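Local coordinates for bifunctional GH43-CE protein (Bacteroides eggerthii, PDB 6MLY) that probably cleaves xylose units from xylan through a GH43 glycosidase module and carries a carbohydrate esterase module in the same chain, at residues A[759-764]-A[778-783]; A[430-435]-A[566-571]; A[532-537]-A[605-610]. All blocks are in the same frame, centred on the assembly; numbering follows the deposited sequence.

Overall arrangement
From the N terminus, the chain passes through the GH43 and concanavalin A-like regions before strand 430-436 opens interaction 2. Segment 532-537 then opens interaction 3 in the alpha/beta-hydrolase-like esterase region. Helix 563-577 closes interaction 2 and helix 596-610 closes interaction 3, so the two loops cross. Interaction 1 follows in series, a short closure between strand 757-763 and helix 775-789. Interactions 1 and 3 reach the same mixed sheet, while interaction 2 joins the lectin-like region to the esterase region. Helix 563-577 connects all three: Phe570 packs on Met781 of segment 778-783, and the ring of Phe567 stacks with Tyr537 of segment 532-537.

Interaction 1: A[759-764]-A[778-783]; sequences EFISVP and LKKMID
Lys780 NZ donates a hydrogen bond to Glu759 OE2 at 3.2 Å, forming the salt bridge that joins helix 775-789 to strand 757-763. The ammonium comes from the syn side of the carboxylate, 24° out of its plane. Glu759 reaches it with CG anti to the backbone N (chi1 -163°) and an extended chain, meeting the equally extended lysine at about a right angle. Partway along that lysine the contact turns apolar: Ile761 CD1 rests 3.6 Å from Lys780 CD. Two residues on the same side of the strand thus share one lysine, the isoleucine taking its methylenes and the glutamate its charged end. Replacing Glu759 with an alanine is likely to leave the Lys780 ammonium without its carboxylate mate and let the end of the lysine swing more freely over Ile761. Behind the strand, Phe760 packs on helix 741-752, while Met781 points away from the strand and packs on Val673 and Trp675. This is helix-on-sheet packing in an alpha/beta-hydrolase-like domain, made at the surface, where water probably weakens the ion pair and the lysine's aliphatic stem probably adds an apolar share between these segments.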
loop_
_atom_site.group_PDB
_atom_site.type_symbol
_atom_site.label_atom_id
_atom_site.label_comp_id
_atom_site.label_asym_id
_atom_site.label_seq_id
_atom_site.Cartn_x
_atom_site.Cartn_y
_atom_site.Cartn_z
ATOM N N GLU A 759 -21.382 -17.111 -30.854
ATOM C CA GLU A 759 -22.530 -16.228 -30.795
ATOM C C GLU A 759 -22.124 -14.803 -31.185
ATOM O O GLU A 759 -21.121 -14.287 -30.701
ATOM C CB GLU A 759 -23.104 -16.252 -29.380
ATOM C CG GLU A 759 -24.512 -15.703 -29.267
ATOM C CD GLU A 759 -25.066 -15.759 -27.854
ATOM O OE1 GLU A 759 -24.339 -16.241 -26.947
ATOM O OE2 GLU A 759 -26.214 -15.315 -27.655
ATOM N N PHE A 760 -22.921 -14.184 -32.067
ATOM C CA PHE A 760 -22.880 -12.743 -32.323
ATOM C C PHE A 760 -24.054 -12.082 -31.590
ATOM O O PHE A 760 -25.190 -12.548 -31.709
ATOM C CB PHE A 760 -22.922 -12.449 -33.825
ATOM C CG PHE A 760 -23.158 -10.999 -34.165
ATOM C CD1 PHE A 760 -22.197 -10.041 -33.886
ATOM C CD2 PHE A 760 -24.345 -10.587 -34.749
ATOM C CE1 PHE A 760 -22.417 -8.706 -34.188
ATOM C CE2 PHE A 760 -24.562 -9.251 -35.053
ATOM C CZ PHE A 760 -23.596 -8.313 -34.776
ATOM N N ILE A 761 -23.766 -11.009 -30.835
ATOM C CA ILE A 761 -24.765 -10.320 -29.999
ATOM C C ILE A 761 -24.887 -8.856 -30.436
ATOM O O ILE A 761 -23.945 -8.085 -30.309
ATOM C CB ILE A 761 -24.421 -10.435 -28.504
ATOM C CG1 ILE A 761 -24.290 -11.899 -28.078
ATOM C CG2 ILE A 761 -25.445 -9.687 -27.663
ATOM C CD1 ILE A 761 -23.861 -12.087 -26.643
ATOM N N SER A 762 -26.083 -8.495 -30.915
ATOM C CA SER A 762 -26.377 -7.187 -31.472
ATOM C C SER A 762 -27.343 -6.442 -30.542
ATOM O O SER A 762 -28.557 -6.656 -30.605
ATOM C CB SER A 762 -26.931 -7.335 -32.869
ATOM O OG SER A 762 -26.863 -6.109 -33.578
ATOM N N VAL A 763 -26.789 -5.584 -29.674
ATOM C CA VAL A 763 -27.572 -4.812 -28.698
ATOM C C VAL A 763 -28.286 -3.673 -29.429
ATOM O O VAL A 763 -27.633 -2.837 -30.052
ATOM C CB VAL A 763 -26.680 -4.288 -27.552
ATOM C CG1 VAL A 763 -27.433 -3.366 -26.605
ATOM C CG2 VAL A 763 -26.039 -5.428 -26.772
ATOM N N PRO A 764 -29.639 -3.598 -29.394
ATOM C CA PRO A 764 -30.364 -2.502 -30.041
ATOM C C PRO A 764 -30.076 -1.120 -29.430
ATOM O O PRO A 764 -30.093 -0.119 -30.148
ATOM C CB PRO A 764 -31.851 -2.860 -29.866
ATOM C CG PRO A 764 -31.850 -4.339 -29.533
ATOM C CD PRO A 764 -30.553 -4.577 -28.786
ATOM N N LEU A 778 -23.199 -9.013 -20.267
ATOM C CA LEU A 778 -22.167 -9.373 -19.291
ATOM C C LEU A 778 -22.318 -10.851 -18.906
ATOM O O LEU A 778 -21.356 -11.607 -18.971
ATOM C CB LEU A 778 -22.290 -8.455 -18.066
ATOM C CG LEU A 778 -21.050 -8.337 -17.178
ATOM C CD1 LEU A 778 -19.956 -7.530 -17.865
ATOM C CD2 LEU A 778 -21.408 -7.706 -15.841
ATOM N N LYS A 779 -23.542 -11.254 -18.547
ATOM C CA LYS A 779 -23.841 -12.609 -18.063
ATOM C C LYS A 779 -23.491 -13.661 -19.129
ATOM O O LYS A 779 -23.107 -14.783 -18.788
ATOM C CB LYS A 779 -25.316 -12.715 -17.661
ATOM C CG LYS A 779 -25.699 -13.970 -16.884
ATOM C CD LYS A 779 -27.067 -14.514 -17.248
ATOM C CE LYS A 779 -27.461 -15.743 -16.455
ATOM N NZ LYS A 779 -26.623 -16.919 -16.792
ATOM N N LYS A 780 -23.632 -13.308 -20.413
ATOM C CA LYS A 780 -23.345 -14.240 -21.499
ATOM C C LYS A 780 -21.834 -14.450 -21.632
ATOM O O LYS A 780 -21.397 -15.538 -21.992
ATOM C CB LYS A 780 -23.961 -13.757 -22.813
ATOM C CG LYS A 780 -25.412 -14.174 -23.008
ATOM C CD LYS A 780 -26.049 -13.560 -24.221
ATOM C CE LYS A 780 -27.469 -14.029 -24.438
ATOM N NZ LYS A 780 -28.016 -13.482 -25.701
ATOM N N MET A 781 -21.053 -13.404 -21.344
ATOM C CA MET A 781 -19.587 -13.487 -21.338
ATOM C C MET A 781 -19.136 -14.537 -20.313
ATOM O O MET A 781 -18.289 -15.385 -20.608
ATOM C CB MET A 781 -18.957 -12.136 -20.980
ATOM C CG MET A 781 -17.443 -12.141 -21.051
ATOM S SD MET A 781 -16.727 -10.550 -20.604
ATOM C CE MET A 781 -17.006 -10.564 -18.833
ATOM N N ILE A 782 -19.725 -14.460 -19.114
ATOM C CA ILE A 782 -19.401 -15.331 -17.987
ATOM C C ILE A 782 -19.770 -16.778 -18.350
ATOM O O ILE A 782 -18.943 -17.682 -18.227
ATOM C CB ILE A 782 -20.118 -14.851 -16.705
ATOM C CG1 ILE A 782 -19.805 -13.388 -16.370
ATOM C CG2 ILE A 782 -19.804 -15.766 -15.529
ATOM C CD1 ILE A 782 -18.331 -13.054 -16.342
ATOM N N ASP A 783 -21.011 -16.978 -18.812
ATOM C CA ASP A 783 -21.563 -18.308 -19.087
ATOM C C ASP A 783 -20.753 -19.018 -20.180
ATOM O O ASP A 783 -20.616 -20.245 -20.149
ATOM C CB ASP A 783 -23.040 -18.218 -19.476
ATOM C CG ASP A 783 -23.961 -17.926 -18.305
ATOM O OD1 ASP A 783 -23.458 -17.833 -17.172
ATOM O OD2 ASP A 783 -25.178 -17.801 -18.537
#

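Interaction 2: A[430-435]-A[566-571]; sequences AEVEKV and AFQVFG
Glu433 and Gln568 lie alongside each other, their side chains antiparallel, one running past the other, and van der Waals packing between them carries most of the contact. Glu433 OE1 comes to 3.3 Å from Gln568 CG, and in return Gln568 OE1 lies 3.7 Å from Glu433 CG, placing each polar end beside the other's aliphatic stem. The carboxylate and amide planes are only 26° apart. Glu433 has CG anti to the backbone N (chi1 -177°) and a straight chain beyond it, which carries the carboxylate out from the strand toward the helix. Val432 adds a loose margin, its CG1 methyl 4.5 Å from the amide nitrogen Gln568 NE2.

Polar bonding is directed elsewhere. Glu433 OE1 is hydrogen-bonded to Gly472 N in strand 469-476 of the other sheet of the concanavalin A-like region, and Gln568 NE2 bonds to Gln564 OE1 one turn back along its own helix. Each bond restrains one atom of its group within its own region; the gap of 3.8 Å between Glu433 OE1 and Gln568 NE2 is no hydrogen bond.

Ring packing holds the helix on its esterase side, where Phe567 stacks with Tyr537 and Phe570 meets Trp675 and Phe773. Strand 430-436 is the outermost strand of its sheet, so the contact sets the margin of the lectin-like region against helix 563-577 of the alpha/beta-hydrolase-like region. With neither a hydrogen bond nor a salt bridge joining these segments, the chemistry implies a small interdomain contact that depends on the fit of two polar side chains, each already bonded within its own region.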
loop_
_atom_site.group_PDB
_atom_site.type_symbol
_atom_site.label_atom_id
_atom_site.label_comp_id
_atom_site.label_asym_id
_atom_site.label_seq_id
_atom_site.Cartn_x
_atom_site.Cartn_y
_atom_site.Cartn_z
ATOM N N ALA A 430 -6.653 11.869 -5.795
ATOM C CA ALA A 430 -7.296 11.316 -6.963
ATOM C C ALA A 430 -8.341 10.275 -6.538
ATOM O O ALA A 430 -7.980 9.180 -6.088
ATOM C CB ALA A 430 -6.242 10.714 -7.862
ATOM N N GLU A 431 -9.626 10.633 -6.676
ATOM C CA GLU A 431 -10.726 9.679 -6.508
ATOM C C GLU A 431 -10.701 8.742 -7.720
ATOM O O GLU A 431 -10.820 9.192 -8.855
ATOM C CB GLU A 431 -12.079 10.378 -6.309
ATOM C CG GLU A 431 -12.275 11.653 -7.117
ATOM C CD GLU A 431 -13.705 12.172 -7.170
ATOM O OE1 GLU A 431 -14.412 12.082 -6.140
ATOM O OE2 GLU A 431 -14.113 12.667 -8.243
ATOM N N VAL A 432 -10.503 7.446 -7.456
ATOM C CA VAL A 432 -10.233 6.439 -8.482
ATOM C C VAL A 432 -11.554 5.789 -8.913
ATOM O O VAL A 432 -11.933 5.853 -10.083
ATOM C CB VAL A 432 -9.230 5.386 -7.970
ATOM C CG1 VAL A 432 -9.086 4.215 -8.931
ATOM C CG2 VAL A 432 -7.872 6.006 -7.671
ATOM N N GLU A 433 -12.227 5.155 -7.949
ATOM C CA GLU A 433 -13.430 4.359 -8.164
ATOM C C GLU A 433 -14.487 4.837 -7.166
ATOM O O GLU A 433 -14.144 5.414 -6.123
ATOM C CB GLU A 433 -13.092 2.874 -8.003
ATOM C CG GLU A 433 -14.246 1.929 -8.281
ATOM C CD GLU A 433 -13.908 0.457 -8.113
ATOM O OE1 GLU A 433 -12.738 0.074 -8.409
ATOM O OE2 GLU A 433 -14.813 -0.304 -7.669
ATOM N N LYS A 434 -15.764 4.606 -7.495
ATOM C CA LYS A 434 -16.869 5.127 -6.709
ATOM C C LYS A 434 -18.091 4.217 -6.856
ATOM O O LYS A 434 -18.608 4.060 -7.956
ATOM C CB LYS A 434 -17.182 6.550 -7.170
ATOM C CG LYS A 434 -18.299 7.245 -6.408
ATOM C CD LYS A 434 -18.199 8.755 -6.457
ATOM C CE LYS A 434 -17.994 9.290 -7.861
ATOM N NZ LYS A 434 -18.033 10.770 -7.897
ATOM N N VAL A 435 -18.534 3.634 -5.735
ATOM C CA VAL A 435 -19.732 2.794 -5.673
ATOM C C VAL A 435 -20.763 3.517 -4.812
ATOM O O VAL A 435 -20.407 4.086 -3.785
ATOM C CB VAL A 435 -19.423 1.389 -5.115
ATOM C CG1 VAL A 435 -20.682 0.571 -4.855
ATOM C CG2 VAL A 435 -18.476 0.618 -6.022
ATOM N N ALA A 566 -10.430 -1.501 -17.015
ATOM C CA ALA A 566 -10.900 -2.783 -17.529
ATOM C C ALA A 566 -11.470 -3.640 -16.391
ATOM O O ALA A 566 -12.444 -4.366 -16.584
ATOM C CB ALA A 566 -9.772 -3.495 -18.234
ATOM N N PHE A 567 -10.850 -3.548 -15.210
ATOM C CA PHE A 567 -11.254 -4.340 -14.049
ATOM C C PHE A 567 -12.654 -3.919 -13.574
ATOM O O PHE A 567 -13.501 -4.768 -13.278
ATOM C CB PHE A 567 -10.235 -4.218 -12.915
ATOM C CG PHE A 567 -10.534 -5.129 -11.753
ATOM C CD1 PHE A 567 -10.382 -6.502 -11.879
ATOM C CD2 PHE A 567 -11.006 -4.624 -10.551
ATOM C CE1 PHE A 567 -10.675 -7.349 -10.819
ATOM C CE2 PHE A 567 -11.298 -5.472 -9.493
ATOM C CZ PHE A 567 -11.132 -6.833 -9.628
ATOM N N GLN A 568 -12.892 -2.605 -13.514
ATOM C CA GLN A 568 -14.141 -2.063 -12.987
ATOM C C GLN A 568 -15.324 -2.501 -13.858
ATOM O O GLN A 568 -16.444 -2.581 -13.362
ATOM C CB GLN A 568 -14.055 -0.538 -12.876
ATOM C CG GLN A 568 -13.194 -0.077 -11.708
ATOM C CD GLN A 568 -12.859 1.392 -11.777
ATOM O OE1 GLN A 568 -13.730 2.241 -11.952
ATOM N NE2 GLN A 568 -11.582 1.706 -11.631
ATOM N N VAL A 569 -15.056 -2.788 -15.139
ATOM C CA VAL A 569 -16.075 -3.172 -16.129
ATOM C C VAL A 569 -16.399 -4.670 -16.014
ATOM O O VAL A 569 -17.575 -5.038 -15.963
ATOM C CB VAL A 569 -15.622 -2.822 -17.560
ATOM C CG1 VAL A 569 -16.655 -3.243 -18.594
ATOM C CG2 VAL A 569 -15.292 -1.343 -17.707
ATOM N N PHE A 570 -15.359 -5.516 -16.011
ATOM C CA PHE A 570 -15.503 -6.984 -16.049
ATOM C C PHE A 570 -15.274 -7.600 -14.661
ATOM O O PHE A 570 -16.101 -8.384 -14.188
ATOM C CB PHE A 570 -14.516 -7.605 -17.041
ATOM C CG PHE A 570 -14.560 -7.037 -18.437
ATOM C CD1 PHE A 570 -15.686 -7.195 -19.232
ATOM C CD2 PHE A 570 -13.471 -6.356 -18.961
ATOM C CE1 PHE A 570 -15.725 -6.679 -20.518
ATOM C CE2 PHE A 570 -13.513 -5.839 -20.249
ATOM C CZ PHE A 570 -14.640 -5.998 -21.024
ATOM N N GLY A 571 -14.137 -7.237 -14.046
ATOM C CA GLY A 571 -13.556 -7.852 -12.837
ATOM C C GLY A 571 -14.550 -8.595 -11.957
ATOM O O GLY A 571 -14.500 -9.821 -11.866
#

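Interaction 3: A[532-537]-A[605-610]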
loop_
_atom_site.group_PDB
_atom_site.type_symbol
_atom_site.label_atom_id
_atom_site.label_comp_id
_atom_site.label_asym_id
_atom_site.label_seq_id
_atom_site.Cartn_x
_atom_site.Cartn_y
_atom_site.Cartn_z
ATOM N N HIS A 532 4.300 -2.532 -19.625
ATOM C CA HIS A 532 4.486 -3.960 -19.376
ATOM C C HIS A 532 4.104 -4.331 -17.936
ATOM O O HIS A 532 4.811 -5.087 -17.288
ATOM C CB HIS A 532 5.918 -4.373 -19.726
ATOM C CG HIS A 532 6.252 -4.233 -21.174
ATOM N ND1 HIS A 532 7.519 -3.898 -21.609
ATOM C CD2 HIS A 532 5.497 -4.372 -22.285
ATOM C CE1 HIS A 532 7.530 -3.849 -22.927
ATOM N NE2 HIS A 532 6.304 -4.128 -23.364
ATOM N N LYS A 533 2.941 -3.854 -17.483
ATOM C CA LYS A 533 2.447 -4.084 -16.127
ATOM C C LYS A 533 1.066 -4.747 -16.166
ATOM O O LYS A 533 0.232 -4.374 -16.988
ATOM C CB LYS A 533 2.355 -2.744 -15.396
ATOM C CG LYS A 533 3.679 -2.200 -14.893
ATOM C CD LYS A 533 4.158 -2.912 -13.651
ATOM C CE LYS A 533 5.504 -2.416 -13.166
ATOM N NZ LYS A 533 5.451 -0.986 -12.786
ATOM N N LEU A 534 0.826 -5.705 -15.259
ATOM C CA LEU A 534 -0.489 -6.370 -15.134
ATOM C C LEU A 534 -0.883 -6.492 -13.656
ATOM O O LEU A 534 -0.024 -6.437 -12.770
ATOM C CB LEU A 534 -0.462 -7.743 -15.821
ATOM C CG LEU A 534 0.565 -8.756 -15.309
ATOM C CD1 LEU A 534 0.157 -9.348 -13.963
ATOM C CD2 LEU A 534 0.762 -9.876 -16.324
ATOM N N ASP A 535 -2.193 -6.658 -13.424
ATOM C CA ASP A 535 -2.785 -6.816 -12.094
ATOM C C ASP A 535 -3.490 -8.175 -12.017
ATOM O O ASP A 535 -4.367 -8.458 -12.835
ATOM C CB ASP A 535 -3.788 -5.698 -11.790
ATOM C CG ASP A 535 -3.203 -4.295 -11.821
ATOM O OD1 ASP A 535 -1.970 -4.173 -11.799
ATOM O OD2 ASP A 535 -3.990 -3.331 -11.865
ATOM N N ILE A 536 -3.111 -8.996 -11.026
ATOM C CA ILE A 536 -3.711 -10.319 -10.812
ATOM C C ILE A 536 -4.781 -10.202 -9.718
ATOM O O ILE A 536 -4.620 -9.422 -8.786
ATOM C CB ILE A 536 -2.633 -11.368 -10.473
ATOM C CG1 ILE A 536 -1.523 -11.381 -11.527
ATOM C CG2 ILE A 536 -3.253 -12.749 -10.287
ATOM C CD1 ILE A 536 -0.440 -12.397 -11.268
ATOM N N TYR A 537 -5.869 -10.971 -9.874
ATOM C CA TYR A 537 -6.988 -11.040 -8.932
ATOM C C TYR A 537 -7.516 -12.476 -8.872
ATOM O O TYR A 537 -7.872 -13.034 -9.911
ATOM C CB TYR A 537 -8.155 -10.158 -9.382
ATOM C CG TYR A 537 -7.861 -8.689 -9.537
ATOM C CD1 TYR A 537 -7.414 -8.168 -10.742
ATOM C CD2 TYR A 537 -8.073 -7.807 -8.488
ATOM C CE1 TYR A 537 -7.168 -6.812 -10.899
ATOM C CE2 TYR A 537 -7.824 -6.451 -8.623
ATOM C CZ TYR A 537 -7.373 -5.951 -9.832
ATOM O OH TYR A 537 -7.127 -4.613 -9.960
ATOM N N ILE A 605 0.672 -13.288 -21.435
ATOM C CA ILE A 605 0.124 -14.652 -21.365
ATOM C C ILE A 605 1.261 -15.635 -21.044
ATOM O O ILE A 605 1.107 -16.521 -20.194
ATOM C CB ILE A 605 -0.618 -15.019 -22.669
ATOM C CG1 ILE A 605 -1.796 -14.078 -22.934
ATOM C CG2 ILE A 605 -1.067 -16.472 -22.644
ATOM C CD1 ILE A 605 -2.221 -14.012 -24.390
ATOM N N ARG A 606 2.394 -15.479 -21.739
ATOM C CA ARG A 606 3.590 -16.282 -21.490
ATOM C C ARG A 606 3.950 -16.202 -20.002
ATOM O O ARG A 606 4.267 -17.213 -19.391
ATOM C CB ARG A 606 4.763 -15.808 -22.354
ATOM C CG ARG A 606 4.804 -16.411 -23.749
ATOM C CD ARG A 606 6.071 -16.034 -24.491
ATOM N NE ARG A 606 6.218 -14.593 -24.647
ATOM C CZ ARG A 606 6.211 -13.955 -25.811
ATOM N NH1 ARG A 606 6.254 -14.645 -26.935
ATOM N NH2 ARG A 606 6.169 -12.635 -25.854
ATOM N N PHE A 607 3.878 -14.992 -19.437
ATOM C CA PHE A 607 4.217 -14.758 -18.037
ATOM C C PHE A 607 3.288 -15.565 -17.117
ATOM O O PHE A 607 3.744 -16.165 -16.141
ATOM C CB PHE A 607 4.150 -13.264 -17.709
ATOM C CG PHE A 607 4.429 -12.935 -16.267
ATOM C CD1 PHE A 607 5.731 -12.795 -15.812
ATOM C CD2 PHE A 607 3.392 -12.785 -15.360
ATOM C CE1 PHE A 607 5.989 -12.499 -14.482
ATOM C CE2 PHE A 607 3.655 -12.489 -14.029
ATOM C CZ PHE A 607 4.951 -12.347 -13.594
ATOM N N ILE A 608 1.990 -15.557 -17.443
ATOM C CA ILE A 608 0.936 -16.160 -16.627
ATOM C C ILE A 608 1.197 -17.660 -16.446
ATOM O O ILE A 608 0.999 -18.191 -15.358
ATOM C CB ILE A 608 -0.448 -15.882 -17.256
ATOM C CG1 ILE A 608 -0.860 -14.420 -17.067
ATOM C CG2 ILE A 608 -1.516 -16.835 -16.733
ATOM C CD1 ILE A 608 -0.810 -13.940 -15.632
ATOM N N ARG A 609 1.607 -18.332 -17.524
ATOM C CA ARG A 609 1.822 -19.771 -17.501
ATOM C C ARG A 609 3.083 -20.064 -16.684
ATOM O O ARG A 609 3.095 -20.962 -15.845
ATOM C CB ARG A 609 1.909 -20.326 -18.929
ATOM C CG ARG A 609 0.578 -20.337 -19.674
ATOM C CD ARG A 609 0.504 -21.382 -20.775
ATOM N NE ARG A 609 -0.847 -21.551 -21.289
ATOM C CZ ARG A 609 -1.401 -20.799 -22.243
ATOM N NH1 ARG A 609 -0.756 -19.745 -22.713
ATOM N NH2 ARG A 609 -2.600 -21.101 -22.724
ATOM N N ALA A 610 4.127 -19.265 -16.920
ATOM C CA ALA A 610 5.444 -19.470 -16.345
ATOM C C ALA A 610 5.410 -19.254 -14.826
ATOM O O ALA A 610 6.184 -19.880 -14.094
ATOM C CB ALA A 610 6.429 -18.545 -17.012
#
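Leu534 on strand 533-537 faces Phe607 and Ile608 on the last turns of helix 596-610, with the backbones well separated: Leu534 CA and Ile608 CA are 10.0 Å apart, so side chains alone bridge the gap. Leu534 does so with one branch. Its CD2 methyl lies 4.0 Å from Phe607 CD2, approaching the ring obliquely, and 4.4 Å from Ile608 CD1, so the methyl sits near both helix residues at once. Phe607 has CG anti to its backbone N (chi1 178°), which extends the ring from the helix toward the strand. Ile608 leaves the helix beside the strand and not at it, but its CD1 end comes nearer. Ile536, two residues on from Leu534 and on the same side of the strand, broadens the apolar patch more loosely, with Ile536 CD1 4.6 Å from Ile608 CD1.

The intervening Asp535 turns the other way, where its OD1 forms a salt bridge with Lys563 NZ and accepts a hydrogen bond from Asp521 N. Tyr537, on that same side, reaches Gln564 and Leu575 of helix 563-577, so helices 563-577 and 596-610 lie on opposite faces of this part of the sheet. Strand 533-537 runs antiparallel to both 518-523 and 579-584, in keeping with the second strand of an alpha/beta-hydrolase fold.

Ile608 also packs on Ile622, which ties the helix to a central strand of the same sheet. All three touching residues are buried and no hydrogen bond links the two segments, so hydrophobic burial of branched and aromatic carbon is what joins this helix to the strand.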